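Local coordinates for protein dihydrodipicolinate synthase (Bacteroides thetaiotaomicron, PDB 4XKY) that probably works as a Schiff-base-forming lyase of the DapA family, perhaps acting on N-acetylneuraminate, at residues Pro132-Asn137 against Gly159-Lys164; Glu117-Tyr122 against Gln152-Asn157; Asn2-Gly7 against Gly203-Val208; Glu194-Ser199 against Ser221-Ala226. One frame throughout, in Å; residues are numbered along the deposited sequence.

Contact 1: residues Pro132-Asn137 against Gly159-Lys164; sequences PLFLYN and GVIGFK. With NA (sodium ion), chain F.
Leu133, Leu135 and Asn137 join Gly159-Lys164 by five backbone hydrogen bonds that make the segments parallel neighbours in the TIM barrel, their strand axes 4.4 Å apart and 23° from parallel. Leu133 N, Leu135 N and Asn137 N donate to Gly159 O, Gly162 O and Lys164 O respectively; the bond from Asn137 N to Lys164 O, at 3.0 Å, is almost straight (178°). In return Ile161 N reaches Leu133 O at 2.9 Å and Lys164 N reaches Leu135 O. Leu133 pairs with Val160 but Leu135 with Phe163, one residue extra on the second strand, consistent with a beta bulge.

On one face of the sheet the apolar contact is built round Phe134; on the other, Leu135 packs on Val160. Ile161 CG1 lies between its own backbone N and carbonyl carbon (chi1 61°), which carries it over one face of the Phe134 ring, 4.1 Å from its centroid, while Ile161 CD1 meets Phe134 CE2 at 3.5 Å and also touches Pro132 CB. A CB on Gly162 would collide with Phe134 CD1. An alanine in place of Phe134 is likely to deprive Ile161 of this support and open a gap beside Gly162.

Polar groups mark both ends. Val160 O binds the sodium ion at 2.2 Å. Lys164 CD packs over the Tyr136 ring, 3.9 Å from its centroid, and NZ makes a weak 3.1 Å bond to Tyr136 OH. This pairing suits their predicted roles as Schiff-base lysine and proton donor/acceptor.

Contact 2: residues Glu117-Tyr122 against Gln152-Asn157; sequences ELIEFY and QRIAEN. With NA (sodium ion), chain F.
The outer helical layer of the TIM barrel brings Ile154 of helix 148-154 against Ile119 and Tyr122 of helix 115-125. The interface is apolar and modest, burying 219 Å² in all, with the nearest CA atoms, those of Ile119 and Ile154, 6.6 Å apart. Ile154 carries it. Its CG1 stands beside the backbone N (chi1 -63°) and the chain runs on extended (chi2 171°), bringing CD1 to 3.8 Å from Tyr122 CD2, while its CG2 branch faces Tyr122 CB. Leu135 of the strand beneath touches both Tyr122 and Ile154, filling in the barrel side of the pair.

Farther out, Ile119 crosses Arg153 at about a right angle, Ile119 CD1 meeting the aliphatic Arg153 CG at 4.1 Å. The guanidinium end of Arg153 is engaged elsewhere, its NH2 forming a salt bridge with Glu123 of the same chain.

From Ile154 the chain folds through a type I turn to Asn157, with Asn157 N bonded to Ile154 O at 3.1 Å. The turn aims carbonyl oxygens at the sodium ion, which Val160 O also binds: Ala155 O lies 2.3 Å from the metal and Asn157 O 2.6 Å.

Contact 3: residues Asn2-Gly7 against Gly203-Val208; sequences NIPLSG and GAHGGV
Gly7 and Gly206 form a parallel beta bridge where the first strand of the TIM barrel, 7-8, meets the last, 206-207, their CA atoms 4.4 Å apart. Two backbone bonds fasten the seam: Gly7 N donates to His205 O at 2.9 Å (161° at the hydrogen), and Gly207 N donates to Gly7 O. The closeness depends on missing side chains, since a CB on Gly206 would run into Gly7 O; Gly7 itself has a positive phi (95°) that would jam a CB against the preceding carbonyl.

Ahead of the seam the Pro4 ring stands over one face of the His205 imidazole, Pro4 CB being 4.0 Å from its centroid and offset toward the rim, and Leu5 O lies 3.5 Å from His205 CB. Ser6 CB packs against His205 O at 3.4 Å.

The next shell fixes these groups. Ser6 OG donates to Pro4 O at 2.8 Å, from well above the carbonyl plane, tying Ser6 back to the proline that follows a cis peptide. With an alanine at Ser6, Pro4 O would probably lose this partner and the proline would be freer to shift off the imidazole. His205 ND1 is in turn hydrogen-bonded to Met188 N of strand 187-190.

Contact 4: residues Glu194-Ser199 against Ser221-Ala226; sequences EIMAES and SLYNAA
Met196 and Ala197, on the first turn of helix 196-201, press against Leu222, Tyr223 and Ala226 of helix 216-227. The side chains of the tight part are all apolar. Met196 CG lies anti to the backbone N (chi1 -178°), and bends at chi2 and chi3 swing the methyl end onto the neighbouring helix, where Met196 CE touches Leu222 CG at 3.7 Å. Leu222 answers with its own branches: Leu222 CD1 meets Ala197 CB at 3.8 Å. One turn beyond Leu222, Ala226 faces Ala197, and two such small residues let the backbones come near, with the CA atoms of Ala197 and Ala226 at 5.5 Å and Ala226 CB 3.6 Å from Ala197 O. Helix 231-248 also reaches Leu222, through Gln238 and Val241.

The Tyr223 side is looser. Met196 SD comes to the edge of the tyrosine ring, near its plane, and is 4.1 Å from Tyr223 CB. Partly exposed Ser221 turns its CB away from helix 196-201, and its OG bonds back to Glu217 O. On the far flank Glu194 and Glu198 turn their CB atoms away from helix 216-227, and pack on Val171 and Thr170, respectively, of a third subunit; Glu198 OE2 lies close to its counterpart there, a pairing that might raise the pKa of one carboxyl. Inside the first helix Ile195 O takes both Ser199 OG (2.6 Å) and Ser199 N (3.1 Å), which arrive from opposite faces of the carbonyl plane and so secure the opening turn. The two helices follow strands 187-190 and 206-207, and their side-by-side packing is that of successive outer helices in a TIM barrel.

In the fold
Contact 1 lies in the barrel sheet and touches contacts 2 and 3. Contact 2 lies on its outer side, centres 10 Å apart, with Tyr122 CE1 at 3.6 Å from Leu135 CD2, and both supply carbonyls to one sodium ion. Contact 3 closes the same sheet: Leu5 CD2 meets Phe134 CZ at 3.9 Å, and Val208 CG1, of a residue predicted to bind pyruvate, lies 4.0 Å from Lys164 NZ, the predicted Schiff-base nitrogen. Contact 4 backs contact 3, a probable hydrogen bond joining Ala204 N to Ser199 O at 3.0 Å. It is remote from contact 2, centres about 29 Å apart, and the Met196 side chain lies about 11 Å from that of Lys164.

Contact 1: residues Pro132-Asn137 against Gly159-Lys164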
loop_
_atom_site.group_PDB
_atom_site.type_symbol
_atom_site.label_atom_id
_atom_site.label_comp_id
_atom_site.label_asym_id
_atom_site.label_seq_id
_atom_site.Cartn_x
_atom_site.Cartn_y
_atom_site.Cartn_z
ATOM N N PRO D 132 25.140 -15.949 17.914
ATOM C CA PRO D 132 25.139 -14.581 17.378
ATOM C C PRO D 132 24.013 -14.333 16.368
ATOM O O PRO D 132 23.547 -15.267 15.683
ATOM C CB PRO D 132 26.505 -14.436 16.703
ATOM C CG PRO D 132 27.318 -15.615 17.114
ATOM C CD PRO D 132 26.430 -16.645 17.748
ATOM N N LEU D 133 23.610 -13.072 16.235
ATOM C CA LEU D 133 22.415 -12.745 15.451
ATOM C C LEU D 133 22.679 -11.767 14.326
ATOM O O LEU D 133 23.408 -10.772 14.516
ATOM C CB LEU D 133 21.367 -12.158 16.370
ATOM C CG LEU D 133 20.172 -11.508 15.687
ATOM C CD1 LEU D 133 19.267 -12.590 15.163
ATOM C CD2 LEU D 133 19.430 -10.641 16.669
ATOM N N PHE D 134 22.082 -12.041 13.168
ATOM C CA PHE D 134 21.990 -11.080 12.099
ATOM C C PHE D 134 20.546 -10.559 12.094
ATOM O O PHE D 134 19.579 -11.347 12.180
ATOM C CB PHE D 134 22.299 -11.700 10.730
ATOM C CG PHE D 134 23.737 -12.089 10.517
ATOM C CD1 PHE D 134 24.539 -11.357 9.663
ATOM C CD2 PHE D 134 24.250 -13.220 11.085
ATOM C CE1 PHE D 134 25.848 -11.715 9.444
ATOM C CE2 PHE D 134 25.564 -13.591 10.872
ATOM C CZ PHE D 134 26.364 -12.825 10.051
ATOM N N LEU D 135 20.428 -9.234 11.996
ATOM C CA LEU D 135 19.175 -8.551 11.818
ATOM C C LEU D 135 18.774 -8.564 10.358
ATOM O O LEU D 135 19.600 -8.379 9.466
ATOM C CB LEU D 135 19.307 -7.104 12.255
ATOM C CG LEU D 135 19.783 -6.864 13.672
ATOM C CD1 LEU D 135 20.016 -5.381 13.842
ATOM C CD2 LEU D 135 18.743 -7.379 14.650
ATOM N N TYR D 136 17.488 -8.730 10.130
ATOM C CA TYR D 136 16.956 -8.974 8.805
ATOM C C TYR D 136 15.883 -7.924 8.613
ATOM O O TYR D 136 14.920 -7.827 9.400
ATOM C CB TYR D 136 16.371 -10.392 8.755
ATOM C CG TYR D 136 15.938 -10.940 7.411
ATOM C CD1 TYR D 136 15.613 -12.297 7.284
ATOM C CD2 TYR D 136 15.861 -10.143 6.273
ATOM C CE1 TYR D 136 15.222 -12.837 6.065
ATOM C CE2 TYR D 136 15.470 -10.672 5.049
ATOM C CZ TYR D 136 15.148 -12.013 4.949
ATOM O OH TYR D 136 14.761 -12.520 3.732
ATOM N N ASN D 137 16.100 -7.128 7.577
ATOM C CA ASN D 137 15.198 -6.087 7.135
ATOM C C ASN D 137 14.472 -6.609 5.925
ATOM O O ASN D 137 15.067 -6.758 4.837
ATOM C CB ASN D 137 15.990 -4.860 6.707
ATOM C CG ASN D 137 15.099 -3.659 6.443
ATOM O OD1 ASN D 137 14.462 -3.115 7.370
ATOM N ND2 ASN D 137 15.039 -3.239 5.174
ATOM N N GLY D 159 26.132 -9.588 20.927
ATOM C CA GLY D 159 25.435 -10.704 20.273
ATOM C C GLY D 159 24.819 -10.388 18.902
ATOM O O GLY D 159 24.201 -11.260 18.282
ATOM N N VAL D 160 24.975 -9.147 18.428
ATOM C CA VAL D 160 24.472 -8.730 17.110
ATOM C C VAL D 160 25.649 -8.466 16.210
ATOM O O VAL D 160 26.512 -7.650 16.532
ATOM C CB VAL D 160 23.581 -7.508 17.259
ATOM C CG1 VAL D 160 22.980 -7.077 15.931
ATOM C CG2 VAL D 160 22.447 -7.870 18.183
ATOM N N ILE D 161 25.751 -9.209 15.115
ATOM C CA ILE D 161 26.998 -9.218 14.361
ATOM C C ILE D 161 26.855 -8.795 12.917
ATOM O O ILE D 161 27.860 -8.696 12.197
ATOM C CB ILE D 161 27.730 -10.579 14.418
ATOM C CG1 ILE D 161 26.896 -11.710 13.834
ATOM C CG2 ILE D 161 28.182 -10.885 15.848
ATOM C CD1 ILE D 161 27.722 -12.979 13.598
ATOM N N GLY D 162 25.621 -8.584 12.475
ATOM C CA GLY D 162 25.392 -8.116 11.124
ATOM C C GLY D 162 23.946 -7.826 10.775
ATOM O O GLY D 162 23.050 -7.886 11.625
ATOM N N PHE D 163 23.753 -7.544 9.491
ATOM C CA PHE D 163 22.529 -6.999 8.938
ATOM C C PHE D 163 22.417 -7.484 7.496
ATOM O O PHE D 163 23.371 -7.384 6.722
ATOM C CB PHE D 163 22.587 -5.470 8.985
ATOM C CG PHE D 163 21.418 -4.762 8.313
ATOM C CD1 PHE D 163 20.174 -4.727 8.897
ATOM C CD2 PHE D 163 21.586 -4.101 7.129
ATOM C CE1 PHE D 163 19.123 -4.070 8.296
ATOM C CE2 PHE D 163 20.542 -3.435 6.524
ATOM C CZ PHE D 163 19.306 -3.415 7.102
ATOM N N LYS D 164 21.250 -8.018 7.165
ATOM C CA LYS D 164 20.896 -8.455 5.825
ATOM C C LYS D 164 19.715 -7.608 5.368
ATOM O O LYS D 164 18.702 -7.514 6.070
ATOM C CB LYS D 164 20.466 -9.924 5.861
ATOM C CG LYS D 164 20.105 -10.479 4.495
ATOM C CD LYS D 164 19.104 -11.639 4.509
ATOM C CE LYS D 164 18.275 -11.566 3.221
ATOM N NZ LYS D 164 17.644 -12.783 2.626
HETATM NA NA NA F . 27.628 -6.068 17.684
HETATM O O HOH W 1 29.165 -5.652 16.033
HETATM O O HOH W 2 29.339 -5.076 19.815
#

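Contact 2: residues Glu117-Tyr122 against Gln152-Asn157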
loop_
_atom_site.group_PDB
_atom_site.type_symbol
_atom_site.label_atom_id
_atom_site.label_comp_id
_atom_site.label_asym_id
_atom_site.label_seq_id
_atom_site.Cartn_x
_atom_site.Cartn_y
_atom_site.Cartn_z
ATOM N N GLU D 117 10.139 0.558 19.729
ATOM C CA GLU D 117 9.655 -0.814 19.912
ATOM C C GLU D 117 10.547 -1.829 19.231
ATOM O O GLU D 117 10.670 -2.953 19.705
ATOM C CB GLU D 117 8.250 -1.014 19.352
ATOM C CG GLU D 117 7.181 -0.146 19.988
ATOM C CD GLU D 117 6.950 1.114 19.181
ATOM O OE1 GLU D 117 6.152 1.047 18.228
ATOM O OE2 GLU D 117 7.607 2.145 19.460
ATOM N N LEU D 118 11.123 -1.452 18.095
ATOM C CA LEU D 118 12.005 -2.353 17.392
ATOM C C LEU D 118 13.170 -2.636 18.320
ATOM O O LEU D 118 13.552 -3.788 18.522
ATOM C CB LEU D 118 12.499 -1.767 16.069
ATOM C CG LEU D 118 11.693 -2.114 14.815
ATOM C CD1 LEU D 118 12.299 -1.442 13.589
ATOM C CD2 LEU D 118 11.618 -3.615 14.587
ATOM N N ILE D 119 13.717 -1.571 18.897
ATOM C CA ILE D 119 14.815 -1.696 19.847
ATOM C C ILE D 119 14.449 -2.616 21.025
ATOM O O ILE D 119 15.245 -3.496 21.399
ATOM C CB ILE D 119 15.253 -0.309 20.350
ATOM C CG1 ILE D 119 15.991 0.435 19.238
ATOM C CG2 ILE D 119 16.128 -0.435 21.589
ATOM C CD1 ILE D 119 16.066 1.935 19.444
ATOM N N GLU D 120 13.257 -2.421 21.593
ATOM C CA GLU D 120 12.815 -3.235 22.738
ATOM C C GLU D 120 12.694 -4.697 22.331
ATOM O O GLU D 120 13.168 -5.582 23.042
ATOM C CB GLU D 120 11.471 -2.758 23.310
ATOM C CG GLU D 120 11.501 -1.386 23.982
ATOM C CD GLU D 120 10.274 -0.517 23.656
ATOM O OE1 GLU D 120 9.138 -1.048 23.537
ATOM O OE2 GLU D 120 10.446 0.715 23.516
ATOM N N PHE D 121 12.050 -4.950 21.191
ATOM C CA PHE D 121 11.896 -6.313 20.696
ATOM C C PHE D 121 13.210 -7.060 20.763
ATOM O O PHE D 121 13.267 -8.173 21.286
ATOM C CB PHE D 121 11.423 -6.335 19.257
ATOM C CG PHE D 121 11.318 -7.718 18.694
ATOM C CD1 PHE D 121 10.246 -8.520 19.016
ATOM C CD2 PHE D 121 12.312 -8.233 17.883
ATOM C CE1 PHE D 121 10.156 -9.801 18.523
ATOM C CE2 PHE D 121 12.228 -9.519 17.383
ATOM C CZ PHE D 121 11.148 -10.307 17.703
ATOM N N TYR D 122 14.265 -6.441 20.240
ATOM C CA TYR D 122 15.581 -7.101 20.218
ATOM C C TYR D 122 16.261 -7.175 21.562
ATOM O O TYR D 122 16.952 -8.173 21.851
ATOM C CB TYR D 122 16.496 -6.502 19.155
ATOM C CG TYR D 122 16.052 -7.013 17.822
ATOM C CD1 TYR D 122 16.296 -8.321 17.473
ATOM C CD2 TYR D 122 15.305 -6.233 16.957
ATOM C CE1 TYR D 122 15.854 -8.841 16.285
ATOM C CE2 TYR D 122 14.861 -6.744 15.749
ATOM C CZ TYR D 122 15.150 -8.063 15.419
ATOM O OH TYR D 122 14.722 -8.642 14.237
ATOM N N GLN D 152 22.429 1.030 14.418
ATOM C CA GLN D 152 23.638 1.393 15.170
ATOM C C GLN D 152 23.484 0.962 16.605
ATOM O O GLN D 152 24.393 0.406 17.205
ATOM C CB GLN D 152 23.891 2.899 15.176
ATOM C CG GLN D 152 24.723 3.408 14.014
ATOM C CD GLN D 152 24.772 4.944 13.933
ATOM O OE1 GLN D 152 23.800 5.625 14.251
ATOM N NE2 GLN D 152 25.900 5.488 13.466
ATOM N N ARG D 153 22.320 1.271 17.147
ATOM C CA ARG D 153 22.046 1.040 18.540
ATOM C C ARG D 153 22.010 -0.471 18.853
ATOM O O ARG D 153 22.721 -0.924 19.736
ATOM C CB ARG D 153 20.744 1.771 18.894
ATOM C CG ARG D 153 20.076 1.357 20.186
ATOM C CD ARG D 153 20.724 1.910 21.445
ATOM N NE ARG D 153 19.967 1.328 22.547
ATOM C CZ ARG D 153 19.339 1.979 23.525
ATOM N NH1 ARG D 153 19.415 3.301 23.659
ATOM N NH2 ARG D 153 18.660 1.268 24.418
ATOM N N ILE D 154 21.224 -1.248 18.108
ATOM C CA ILE D 154 21.118 -2.696 18.352
ATOM C C ILE D 154 22.484 -3.358 18.139
ATOM O O ILE D 154 22.875 -4.254 18.862
ATOM C CB ILE D 154 20.012 -3.325 17.466
ATOM C CG1 ILE D 154 18.641 -2.744 17.810
ATOM C CG2 ILE D 154 19.912 -4.820 17.666
ATOM C CD1 ILE D 154 17.555 -3.149 16.838
ATOM N N ALA D 155 23.231 -2.887 17.160
ATOM C CA ALA D 155 24.527 -3.475 16.864
ATOM C C ALA D 155 25.570 -3.314 17.992
ATOM O O ALA D 155 26.585 -4.000 17.960
ATOM C CB ALA D 155 25.080 -2.918 15.574
ATOM N N GLU D 156 25.314 -2.460 18.986
ATOM C CA GLU D 156 26.250 -2.302 20.114
ATOM C C GLU D 156 26.316 -3.576 20.929
ATOM O O GLU D 156 27.328 -3.848 21.583
ATOM C CB GLU D 156 25.835 -1.196 21.088
ATOM C CG GLU D 156 25.459 0.139 20.485
ATOM C CD GLU D 156 26.639 0.960 20.035
ATOM O OE1 GLU D 156 27.674 0.379 19.641
ATOM O OE2 GLU D 156 26.509 2.201 20.053
ATOM N N ASN D 157 25.209 -4.314 20.934
ATOM C CA ASN D 157 25.148 -5.581 21.628
ATOM C C ASN D 157 26.161 -6.519 21.000
ATOM O O ASN D 157 26.185 -6.701 19.771
ATOM C CB ASN D 157 23.746 -6.168 21.546
ATOM C CG ASN D 157 23.520 -7.299 22.538
ATOM O OD1 ASN D 157 24.182 -8.338 22.492
ATOM N ND2 ASN D 157 22.559 -7.111 23.433
HETATM NA NA NA F . 27.628 -6.068 17.684
HETATM O O HOH W 2 29.339 -5.076 19.815
HETATM O O HOH W 1 29.165 -5.652 16.033
#

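Contact 3: residues Asn2-Gly7 against Gly203-Val208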
loop_
_atom_site.group_PDB
_atom_site.type_symbol
_atom_site.label_atom_id
_atom_site.label_comp_id
_atom_site.label_asym_id
_atom_site.label_seq_id
_atom_site.Cartn_x
_atom_site.Cartn_y
_atom_site.Cartn_z
ATOM N N ASN D 2 34.015 -16.456 10.214
ATOM C CA ASN D 2 34.764 -15.202 9.993
ATOM C C ASN D 2 33.962 -13.962 10.308
ATOM O O ASN D 2 32.774 -13.857 9.991
ATOM C CB ASN D 2 35.217 -15.060 8.536
ATOM C CG ASN D 2 36.279 -16.070 8.145
ATOM O OD1 ASN D 2 37.192 -16.367 8.916
ATOM N ND2 ASN D 2 36.171 -16.594 6.931
ATOM N N ILE D 3 34.653 -13.010 10.898
ATOM C CA ILE D 3 34.096 -11.747 11.249
ATOM C C ILE D 3 34.886 -10.720 10.460
ATOM O O ILE D 3 36.080 -10.572 10.681
ATOM C CB ILE D 3 34.311 -11.501 12.748
ATOM C CG1 ILE D 3 33.635 -12.606 13.581
ATOM C CG2 ILE D 3 33.841 -10.111 13.146
ATOM C CD1 ILE D 3 32.116 -12.670 13.503
ATOM N N PRO D 4 34.239 -9.986 9.553
ATOM C CA PRO D 4 32.848 -9.982 9.125
ATOM C C PRO D 4 32.569 -11.081 8.110
ATOM O O PRO D 4 33.398 -11.341 7.232
ATOM C CB PRO D 4 32.686 -8.615 8.479
ATOM C CG PRO D 4 34.066 -8.235 8.033
ATOM C CD PRO D 4 35.047 -8.966 8.867
ATOM N N LEU D 5 31.413 -11.728 8.226
ATOM C CA LEU D 5 31.070 -12.751 7.273
ATOM C C LEU D 5 30.938 -12.041 5.954
ATOM O O LEU D 5 30.339 -10.967 5.892
ATOM C CB LEU D 5 29.784 -13.454 7.645
ATOM C CG LEU D 5 29.249 -14.460 6.636
ATOM C CD1 LEU D 5 30.139 -15.677 6.464
ATOM C CD2 LEU D 5 27.866 -14.873 7.108
ATOM N N SER D 6 31.549 -12.621 4.922
ATOM C CA SER D 6 31.657 -12.006 3.596
ATOM C C SER D 6 31.463 -13.023 2.457
ATOM O O SER D 6 31.503 -14.237 2.671
ATOM C CB SER D 6 33.059 -11.406 3.460
ATOM O OG SER D 6 33.287 -10.555 4.550
ATOM N N GLY D 7 31.263 -12.520 1.247
ATOM C CA GLY D 7 31.172 -13.401 0.069
ATOM C C GLY D 7 29.754 -13.761 -0.303
ATOM O O GLY D 7 28.816 -12.993 -0.051
ATOM N N GLY D 203 31.335 -1.411 -0.855
ATOM C CA GLY D 203 31.735 -1.834 0.488
ATOM C C GLY D 203 30.872 -2.875 1.153
ATOM O O GLY D 203 31.237 -3.326 2.213
ATOM N N ALA D 204 29.739 -3.281 0.565
ATOM C CA ALA D 204 28.956 -4.342 1.177
ATOM C C ALA D 204 29.828 -5.572 1.298
ATOM O O ALA D 204 30.691 -5.795 0.443
ATOM C CB ALA D 204 27.718 -4.682 0.340
ATOM N N HIS D 205 29.595 -6.380 2.337
ATOM C CA HIS D 205 30.392 -7.595 2.577
ATOM C C HIS D 205 29.995 -8.808 1.769
ATOM O O HIS D 205 30.809 -9.670 1.527
ATOM C CB HIS D 205 30.373 -7.981 4.047
ATOM C CG HIS D 205 31.003 -6.958 4.918
ATOM N ND1 HIS D 205 30.265 -6.041 5.630
ATOM C CD2 HIS D 205 32.303 -6.655 5.141
ATOM C CE1 HIS D 205 31.080 -5.236 6.284
ATOM N NE2 HIS D 205 32.321 -5.576 5.990
ATOM N N GLY D 206 28.765 -8.868 1.305
ATOM C CA GLY D 206 28.346 -10.054 0.594
ATOM C C GLY D 206 26.918 -10.057 0.134
ATOM O O GLY D 206 26.158 -9.102 0.362
ATOM N N GLY D 207 26.583 -11.151 -0.534
ATOM C CA GLY D 207 25.289 -11.321 -1.154
ATOM C C GLY D 207 24.639 -12.587 -0.686
ATOM O O GLY D 207 25.237 -13.666 -0.758
ATOM N N VAL D 208 23.387 -12.467 -0.250
ATOM C CA VAL D 208 22.601 -13.638 0.111
ATOM C C VAL D 208 21.769 -13.976 -1.115
ATOM O O VAL D 208 20.579 -13.726 -1.159
ATOM C CB VAL D 208 21.733 -13.410 1.381
ATOM C CG1 VAL D 208 21.001 -14.704 1.776
ATOM C CG2 VAL D 208 22.650 -13.021 2.526
#

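Contact 4: residues Glu194-Ser199 against Ser221-Ala226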
loop_
_atom_site.group_PDB
_atom_site.type_symbol
_atom_site.label_atom_id
_atom_site.label_comp_id
_atom_site.label_asym_id
_atom_site.label_seq_id
_atom_site.Cartn_x
_atom_site.Cartn_y
_atom_site.Cartn_z
ATOM N N GLU D 194 20.639 -8.996 -8.042
ATOM C CA GLU D 194 20.753 -8.047 -9.124
ATOM C C GLU D 194 21.508 -6.779 -8.708
ATOM O O GLU D 194 21.988 -6.061 -9.572
ATOM C CB GLU D 194 19.357 -7.647 -9.614
ATOM C CG GLU D 194 18.553 -8.796 -10.191
ATOM C CD GLU D 194 17.667 -9.525 -9.171
ATOM O OE1 GLU D 194 17.784 -9.286 -7.943
ATOM O OE2 GLU D 194 16.842 -10.341 -9.623
ATOM N N ILE D 195 21.578 -6.509 -7.409
ATOM C CA ILE D 195 22.334 -5.363 -6.885
ATOM C C ILE D 195 23.543 -5.772 -6.023
ATOM O O ILE D 195 24.159 -4.932 -5.338
ATOM C CB ILE D 195 21.455 -4.394 -6.081
ATOM C CG1 ILE D 195 20.771 -5.150 -4.954
ATOM C CG2 ILE D 195 20.431 -3.733 -6.990
ATOM C CD1 ILE D 195 20.180 -4.300 -3.871
ATOM N N MET D 196 23.917 -7.037 -6.097
ATOM C CA MET D 196 25.063 -7.513 -5.327
ATOM C C MET D 196 26.362 -6.832 -5.778
ATOM O O MET D 196 27.184 -6.387 -4.944
ATOM C CB MET D 196 25.210 -9.026 -5.465
ATOM C CG MET D 196 26.361 -9.593 -4.654
ATOM S SD MET D 196 27.932 -9.745 -5.549
ATOM C CE MET D 196 27.515 -11.044 -6.701
ATOM N N ALA D 197 26.559 -6.768 -7.091
ATOM C CA ALA D 197 27.812 -6.241 -7.630
ATOM C C ALA D 197 28.015 -4.772 -7.233
ATOM O O ALA D 197 29.056 -4.401 -6.675
ATOM C CB ALA D 197 27.878 -6.397 -9.144
ATOM N N GLU D 198 27.017 -3.945 -7.509
ATOM C CA GLU D 198 27.119 -2.529 -7.210
ATOM C C GLU D 198 27.269 -2.268 -5.699
ATOM O O GLU D 198 27.979 -1.332 -5.298
ATOM C CB GLU D 198 25.913 -1.785 -7.781
ATOM C CG GLU D 198 24.629 -1.916 -6.990
ATOM C CD GLU D 198 23.460 -1.380 -7.791
ATOM O OE1 GLU D 198 23.225 -1.924 -8.886
ATOM O OE2 GLU D 198 22.827 -0.386 -7.360
ATOM N N SER D 199 26.603 -3.080 -4.866
ATOM C CA SER D 199 26.700 -2.927 -3.424
ATOM C C SER D 199 28.097 -3.332 -2.920
ATOM O O SER D 199 28.695 -2.607 -2.134
ATOM C CB SER D 199 25.600 -3.679 -2.657
ATOM O OG SER D 199 24.283 -3.449 -3.198
ATOM N N SER D 221 32.292 -15.610 -8.762
ATOM C CA SER D 221 33.145 -14.845 -9.676
ATOM C C SER D 221 32.740 -13.354 -9.712
ATOM O O SER D 221 33.580 -12.450 -9.815
ATOM C CB SER D 221 33.076 -15.424 -11.084
ATOM O OG SER D 221 33.639 -16.706 -11.109
ATOM N N LEU D 222 31.439 -13.089 -9.647
ATOM C CA LEU D 222 31.007 -11.702 -9.683
ATOM C C LEU D 222 31.365 -10.970 -8.402
ATOM O O LEU D 222 31.841 -9.797 -8.427
ATOM C CB LEU D 222 29.503 -11.585 -9.943
ATOM C CG LEU D 222 28.949 -10.163 -9.961
ATOM C CD1 LEU D 222 29.673 -9.231 -10.904
ATOM C CD2 LEU D 222 27.505 -10.221 -10.421
ATOM N N TYR D 223 31.182 -11.658 -7.278
ATOM C CA TYR D 223 31.557 -11.068 -5.993
ATOM C C TYR D 223 33.047 -10.680 -5.980
ATOM O O TYR D 223 33.419 -9.584 -5.537
ATOM C CB TYR D 223 31.254 -12.019 -4.856
ATOM C CG TYR D 223 31.901 -11.591 -3.573
ATOM C CD1 TYR D 223 31.301 -10.646 -2.774
ATOM C CD2 TYR D 223 33.142 -12.091 -3.189
ATOM C CE1 TYR D 223 31.903 -10.209 -1.623
ATOM C CE2 TYR D 223 33.743 -11.684 -2.015
ATOM C CZ TYR D 223 33.108 -10.719 -1.251
ATOM O OH TYR D 223 33.659 -10.265 -0.095
ATOM N N ASN D 224 33.891 -11.578 -6.466
ATOM C CA ASN D 224 35.326 -11.336 -6.483
ATOM C C ASN D 224 35.710 -10.213 -7.422
ATOM O O ASN D 224 36.595 -9.420 -7.121
ATOM C CB ASN D 224 36.094 -12.601 -6.861
ATOM C CG ASN D 224 36.088 -13.653 -5.760
ATOM O OD1 ASN D 224 36.010 -14.841 -6.031
ATOM N ND2 ASN D 224 36.199 -13.230 -4.536
ATOM N N ALA D 225 35.041 -10.144 -8.568
ATOM C CA ALA D 225 35.294 -9.082 -9.518
ATOM C C ALA D 225 34.873 -7.710 -8.940
ATOM O O ALA D 225 35.555 -6.689 -9.150
ATOM C CB ALA D 225 34.572 -9.368 -10.829
ATOM N N ALA D 226 33.763 -7.692 -8.216
ATOM C CA ALA D 226 33.295 -6.481 -7.552
ATOM C C ALA D 226 34.263 -6.066 -6.437
ATOM O O ALA D 226 34.727 -4.928 -6.388
ATOM C CB ALA D 226 31.888 -6.677 -7.015
#